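Local coordinates for protein serine protease pet (Escherichia coli, PDB 4OM9) that is a secreted autotransporter enterotoxin of enteroaggregative bacteria that probably cleaves host alpha-fodrin as a serine protease, at residues S120-Y134 against V214-G226. Residues are numbered along the deposited sequence; the frame is centred on the assembly and turned at random.
Sequences SFNYNENNQNIIDRY and VFDNKEDKWVLLG
Asp216 OD1 is gripped by three donors: Arg133 NH1 from helix 127-134, 3.2 Å away, and the backbone N atoms of Lys218 and Glu219, which form an Asx turn and Asx motif in the tight connection between strands 211-216 and 221-232. Arg133 NH1 also reaches Asp216 OD2, so one nitrogen straddles both oxygens on their syn sides, with the guanidinium and carboxylate planes 68° apart. With its CG anti to the backbone N (chi1 176°), Arg133 runs past the carboxylate before bending at chi3, and the same CG lies over a face of the Tyr134 ring near its rim.

The last turn of the helix is tied to this connection by Asn217. Its N donates to Arg133 O at 2.6 Å, nearly straight (171°), while its ND2 bonds Asp132 O at 2.8 Å from above the carbonyl plane and also Gly135 O. A water links Tyr134 O to Phe215 N.

Farther along strand 221-232, Leu225 CD1 makes a CH-pi contact with one face of the Phe121 ring, 3.6 Å from its centroid, and Phe121 CB packs on Val223 CG1. Lys221 NZ donates only a weak bond to Ser120 OG; the stronger partner of both is Asp118, which forms a salt bridge with the lysine and a hydrogen bond with the serine.

Within the chymotrypsin-like protease domain, the hairpin thus donates two N-H groups of Asn217 to carbonyl oxygens in the last turn of the helix, while the buried Asp216, with its three N-H donors, is probably held as the anion.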
loop_
_atom_site.group_PDB
_atom_site.type_symbol
_atom_site.label_atom_id
_atom_site.label_comp_id
_atom_site.label_asym_id
_atom_site.label_seq_id
_atom_site.Cartn_x
_atom_site.Cartn_y
_atom_site.Cartn_z
ATOM N N SER A 120 -5.422 23.345 25.895
ATOM C CA SER A 120 -4.402 24.147 26.565
ATOM C C SER A 120 -4.314 25.618 26.085
ATOM O O SER A 120 -3.291 26.278 26.292
ATOM C CB SER A 120 -3.041 23.483 26.393
ATOM O OG SER A 120 -2.608 23.630 25.053
ATOM N N PHE A 121 -5.360 26.132 25.441
ATOM C CA PHE A 121 -5.342 27.541 25.059
ATOM C C PHE A 121 -5.627 28.464 26.251
ATOM O O PHE A 121 -6.625 28.312 26.940
ATOM C CB PHE A 121 -6.340 27.850 23.946
ATOM C CG PHE A 121 -6.322 29.301 23.535
ATOM C CD1 PHE A 121 -5.228 29.824 22.857
ATOM C CD2 PHE A 121 -7.366 30.145 23.866
ATOM C CE1 PHE A 121 -5.186 31.148 22.505
ATOM C CE2 PHE A 121 -7.334 31.478 23.510
ATOM C CZ PHE A 121 -6.238 31.987 22.830
ATOM N N ASN A 122 -4.746 29.432 26.473
ATOM C CA ASN A 122 -4.888 30.355 27.599
ATOM C C ASN A 122 -5.114 31.787 27.148
ATOM O O ASN A 122 -4.159 32.536 26.934
ATOM C CB ASN A 122 -3.654 30.293 28.492
ATOM C CG ASN A 122 -3.866 30.979 29.814
ATOM O OD1 ASN A 122 -4.824 31.731 29.987
ATOM N ND2 ASN A 122 -2.972 30.726 30.760
ATOM N N TYR A 123 -6.379 32.175 27.040
ATOM C CA TYR A 123 -6.746 33.509 26.572
ATOM C C TYR A 123 -6.197 34.639 27.441
ATOM O O TYR A 123 -6.172 35.784 27.014
ATOM C CB TYR A 123 -8.270 33.639 26.494
ATOM C CG TYR A 123 -8.755 34.799 25.634
ATOM C CD1 TYR A 123 -8.216 35.027 24.369
ATOM C CD2 TYR A 123 -9.786 35.630 26.068
ATOM C CE1 TYR A 123 -8.672 36.069 23.562
ATOM C CE2 TYR A 123 -10.250 36.668 25.278
ATOM C CZ TYR A 123 -9.683 36.892 24.020
ATOM O OH TYR A 123 -10.149 37.912 23.234
ATOM N N ASN A 124 -5.769 34.315 28.657
ATOM C CA ASN A 124 -5.346 35.324 29.620
ATOM C C ASN A 124 -3.865 35.654 29.570
ATOM O O ASN A 124 -3.370 36.424 30.394
ATOM C CB ASN A 124 -5.704 34.877 31.031
ATOM C CG ASN A 124 -7.179 34.661 31.196
ATOM O OD1 ASN A 124 -7.989 35.338 30.563
ATOM N ND2 ASN A 124 -7.544 33.699 32.034
ATOM N N GLU A 125 -3.160 35.060 28.616
ATOM C CA GLU A 125 -1.784 35.443 28.331
ATOM C C GLU A 125 -1.853 36.741 27.575
ATOM O O GLU A 125 -2.858 37.003 26.917
ATOM C CB GLU A 125 -1.062 34.373 27.506
ATOM C CG GLU A 125 -0.651 33.132 28.279
ATOM C CD GLU A 125 0.650 33.328 29.029
ATOM O OE1 GLU A 125 1.681 32.788 28.569
ATOM O OE2 GLU A 125 0.646 34.025 30.071
ATOM N N ASN A 126 -0.814 37.565 27.655
ATOM C CA ASN A 126 -0.833 38.821 26.904
ATOM C C ASN A 126 -0.676 38.569 25.401
ATOM O O ASN A 126 -0.238 37.492 24.976
ATOM C CB ASN A 126 0.242 39.805 27.415
ATOM C CG ASN A 126 1.661 39.270 27.284
ATOM O OD1 ASN A 126 2.024 38.648 26.287
ATOM N ND2 ASN A 126 2.475 39.526 28.295
ATOM N N ASN A 127 -1.042 39.569 24.610
ATOM C CA ASN A 127 -1.058 39.453 23.159
ATOM C C ASN A 127 0.254 38.974 22.537
ATOM O O ASN A 127 0.242 38.112 21.647
ATOM C CB ASN A 127 -1.456 40.791 22.546
ATOM C CG ASN A 127 -2.946 41.017 22.581
ATOM O OD1 ASN A 127 -3.664 40.331 23.303
ATOM N ND2 ASN A 127 -3.422 41.973 21.795
ATOM N N GLN A 128 1.379 39.499 23.010
ATOM C CA GLN A 128 2.660 39.093 22.448
ATOM C C GLN A 128 2.962 37.596 22.694
ATOM O O GLN A 128 3.503 36.921 21.818
ATOM C CB GLN A 128 3.790 39.955 23.000
ATOM C CG GLN A 128 5.124 39.758 22.275
ATOM C CD GLN A 128 5.057 40.059 20.784
ATOM O OE1 GLN A 128 4.984 41.226 20.358
ATOM N NE2 GLN A 128 5.102 39.000 19.972
ATOM N N ASN A 129 2.607 37.093 23.876
ATOM C CA ASN A 129 2.853 35.700 24.230
ATOM C C ASN A 129 2.047 34.747 23.351
ATOM O O ASN A 129 2.545 33.716 22.904
ATOM C CB ASN A 129 2.523 35.444 25.706
ATOM C CG ASN A 129 3.718 35.667 26.625
ATOM O OD1 ASN A 129 4.766 36.165 26.206
ATOM N ND2 ASN A 129 3.556 35.302 27.891
ATOM N N ILE A 130 0.798 35.113 23.109
ATOM C CA ILE A 130 -0.083 34.324 22.268
ATOM C C ILE A 130 0.402 34.326 20.806
ATOM O O ILE A 130 0.363 33.298 20.116
ATOM C CB ILE A 130 -1.528 34.851 22.381
ATOM C CG1 ILE A 130 -1.985 34.767 23.841
ATOM C CG2 ILE A 130 -2.468 34.083 21.491
ATOM C CD1 ILE A 130 -3.433 35.152 24.058
ATOM N N ILE A 131 0.873 35.480 20.351
ATOM C CA ILE A 131 1.394 35.619 19.003
ATOM C C ILE A 131 2.623 34.735 18.813
ATOM O O ILE A 131 2.711 34.000 17.834
ATOM C CB ILE A 131 1.748 37.087 18.685
ATOM C CG1 ILE A 131 0.468 37.924 18.588
ATOM C CG2 ILE A 131 2.578 37.178 17.388
ATOM C CD1 ILE A 131 0.679 39.399 18.755
ATOM N N ASP A 132 3.546 34.780 19.767
ATOM C CA ASP A 132 4.757 33.971 19.699
ATOM C C ASP A 132 4.472 32.459 19.820
ATOM O O ASP A 132 5.156 31.656 19.188
ATOM C CB ASP A 132 5.750 34.435 20.770
ATOM C CG ASP A 132 6.345 35.824 20.457
ATOM O OD1 ASP A 132 6.556 36.135 19.260
ATOM O OD2 ASP A 132 6.598 36.614 21.396
ATOM N N ARG A 133 3.452 32.075 20.594
ATOM C CA ARG A 133 3.124 30.661 20.772
ATOM C C ARG A 133 2.353 30.076 19.584
ATOM O O ARG A 133 2.531 28.911 19.231
ATOM C CB ARG A 133 2.311 30.440 22.061
ATOM C CG ARG A 133 1.870 28.981 22.247
ATOM C CD ARG A 133 1.363 28.669 23.644
ATOM N NE ARG A 133 2.356 28.940 24.676
ATOM C CZ ARG A 133 3.377 28.138 24.955
ATOM N NH1 ARG A 133 3.547 27.019 24.266
ATOM N NH2 ARG A 133 4.233 28.457 25.916
ATOM N N TYR A 134 1.498 30.879 18.962
ATOM C CA TYR A 134 0.634 30.357 17.915
ATOM C C TYR A 134 0.798 31.035 16.557
ATOM O O TYR A 134 0.049 30.741 15.617
ATOM C CB TYR A 134 -0.826 30.461 18.349
ATOM C CG TYR A 134 -1.140 29.755 19.644
ATOM C CD1 TYR A 134 -1.338 28.375 19.690
ATOM C CD2 TYR A 134 -1.237 30.462 20.819
ATOM C CE1 TYR A 134 -1.644 27.746 20.871
ATOM C CE2 TYR A 134 -1.524 29.847 21.986
ATOM C CZ TYR A 134 -1.725 28.498 22.018
ATOM O OH TYR A 134 -2.016 27.917 23.229
ATOM N N VAL A 214 -5.985 26.251 16.461
ATOM C CA VAL A 214 -4.857 27.132 16.355
ATOM C C VAL A 214 -3.641 26.316 16.799
ATOM O O VAL A 214 -3.790 25.363 17.548
ATOM C CB VAL A 214 -5.152 28.409 17.177
ATOM C CG1 VAL A 214 -4.128 28.668 18.234
ATOM C CG2 VAL A 214 -5.378 29.591 16.258
ATOM N N PHE A 215 -2.458 26.611 16.277
ATOM C CA PHE A 215 -1.353 25.663 16.383
ATOM C C PHE A 215 -0.201 26.176 17.231
ATOM O O PHE A 215 0.424 27.193 16.917
ATOM C CB PHE A 215 -0.860 25.298 14.981
ATOM C CG PHE A 215 0.303 24.335 14.960
ATOM C CD1 PHE A 215 0.095 22.964 15.044
ATOM C CD2 PHE A 215 1.602 24.802 14.816
ATOM C CE1 PHE A 215 1.162 22.073 15.009
ATOM C CE2 PHE A 215 2.676 23.924 14.775
ATOM C CZ PHE A 215 2.450 22.544 14.875
ATOM N N ASP A 216 0.076 25.442 18.300
ATOM C CA ASP A 216 1.117 25.765 19.271
ATOM C C ASP A 216 2.504 25.494 18.694
ATOM O O ASP A 216 2.823 24.350 18.364
ATOM C CB ASP A 216 0.871 24.941 20.543
ATOM C CG ASP A 216 1.803 25.295 21.703
ATOM O OD1 ASP A 216 3.001 25.597 21.480
ATOM O OD2 ASP A 216 1.321 25.228 22.861
ATOM N N ASN A 217 3.306 26.557 18.582
ATOM C CA ASN A 217 4.683 26.554 18.041
ATOM C C ASN A 217 5.690 25.673 18.745
ATOM O O ASN A 217 6.600 25.139 18.120
ATOM C CB ASN A 217 5.273 27.975 18.081
ATOM C CG ASN A 217 5.084 28.714 16.803
ATOM O OD1 ASN A 217 5.116 28.118 15.723
ATOM N ND2 ASN A 217 4.881 30.021 16.900
ATOM N N LYS A 218 5.567 25.604 20.066
ATOM C CA LYS A 218 6.600 25.012 20.899
ATOM C C LYS A 218 6.255 23.579 21.240
ATOM O O LYS A 218 7.133 22.757 21.478
ATOM C CB LYS A 218 6.781 25.823 22.179
ATOM C CG LYS A 218 7.024 27.303 21.948
ATOM C CD LYS A 218 8.275 27.545 21.127
ATOM C CE LYS A 218 8.682 29.007 21.167
ATOM N NZ LYS A 218 7.629 29.901 20.619
ATOM N N GLU A 219 4.961 23.290 21.275
ATOM C CA GLU A 219 4.491 21.960 21.623
ATOM C C GLU A 219 4.160 21.178 20.365
ATOM O O GLU A 219 3.903 19.982 20.427
ATOM C CB GLU A 219 3.271 22.049 22.539
ATOM C CG GLU A 219 3.470 22.928 23.765
ATOM C CD GLU A 219 4.260 22.248 24.877
ATOM O OE1 GLU A 219 5.336 21.680 24.603
ATOM O OE2 GLU A 219 3.799 22.287 26.038
ATOM N N ASP A 220 4.179 21.872 19.229
ATOM C CA ASP A 220 3.892 21.279 17.926
ATOM C C ASP A 220 2.595 20.472 17.957
ATOM O O ASP A 220 2.588 19.254 17.764
ATOM C CB ASP A 220 5.069 20.418 17.470
ATOM C CG ASP A 220 6.387 21.182 17.501
ATOM O OD1 ASP A 220 6.619 22.034 16.606
ATOM O OD2 ASP A 220 7.186 20.935 18.434
ATOM N N LYS A 221 1.496 21.173 18.215
ATOM C CA LYS A 221 0.191 20.541 18.311
ATOM C C LYS A 221 -0.942 21.521 18.049
ATOM O O LYS A 221 -0.866 22.687 18.412
ATOM C CB LYS A 221 0.012 19.915 19.691
ATOM C CG LYS A 221 0.174 20.907 20.837
ATOM C CD LYS A 221 -0.338 20.325 22.143
ATOM C CE LYS A 221 -0.297 21.359 23.267
ATOM N NZ LYS A 221 -0.853 20.799 24.533
ATOM N N TRP A 222 -2.007 21.027 17.433
ATOM C CA TRP A 222 -3.219 21.815 17.269
ATOM C C TRP A 222 -4.031 21.887 18.564
ATOM O O TRP A 222 -4.223 20.894 19.279
ATOM C CB TRP A 222 -4.076 21.247 16.141
ATOM C CG TRP A 222 -3.466 21.501 14.808
ATOM C CD1 TRP A 222 -2.675 20.659 14.103
ATOM C CD2 TRP A 222 -3.573 22.696 14.040
ATOM N NE1 TRP A 222 -2.290 21.244 12.923
ATOM C CE2 TRP A 222 -2.827 22.503 12.859
ATOM C CE3 TRP A 222 -4.235 23.918 14.231
ATOM C CZ2 TRP A 222 -2.715 23.479 11.870
ATOM C CZ3 TRP A 222 -4.128 24.886 13.255
ATOM C CH2 TRP A 222 -3.371 24.660 12.081
ATOM N N VAL A 223 -4.524 23.081 18.835
ATOM C CA VAL A 223 -5.114 23.394 20.103
ATOM C C VAL A 223 -6.478 23.959 19.812
ATOM O O VAL A 223 -6.642 24.666 18.831
ATOM C CB VAL A 223 -4.201 24.391 20.867
ATOM C CG1 VAL A 223 -4.980 25.371 21.731
ATOM C CG2 VAL A 223 -3.137 23.631 21.643
ATOM N N LEU A 224 -7.466 23.632 20.637
ATOM C CA LEU A 224 -8.780 24.222 20.473
ATOM C C LEU A 224 -8.784 25.677 20.950
ATOM O O LEU A 224 -8.742 25.914 22.156
ATOM C CB LEU A 224 -9.810 23.433 21.256
ATOM C CG LEU A 224 -11.275 23.810 21.070
ATOM C CD1 LEU A 224 -11.750 23.429 19.670
ATOM C CD2 LEU A 224 -12.097 23.104 22.151
ATOM N N LEU A 225 -8.847 26.637 20.023
ATOM C CA LEU A 225 -8.862 28.069 20.382
ATOM C C LEU A 225 -10.137 28.450 21.115
ATOM O O LEU A 225 -10.121 29.180 22.121
ATOM C CB LEU A 225 -8.730 28.960 19.142
ATOM C CG LEU A 225 -8.857 30.480 19.414
ATOM C CD1 LEU A 225 -7.509 31.058 19.810
ATOM C CD2 LEU A 225 -9.410 31.269 18.208
ATOM N N GLY A 226 -11.250 27.954 20.589
ATOM C CA GLY A 226 -12.551 28.240 21.161
ATOM C C GLY A 226 -13.635 27.718 20.239
ATOM O O GLY A 226 -13.392 26.798 19.464
HETATM O O HOH W 1 -2.030 28.968 14.671
#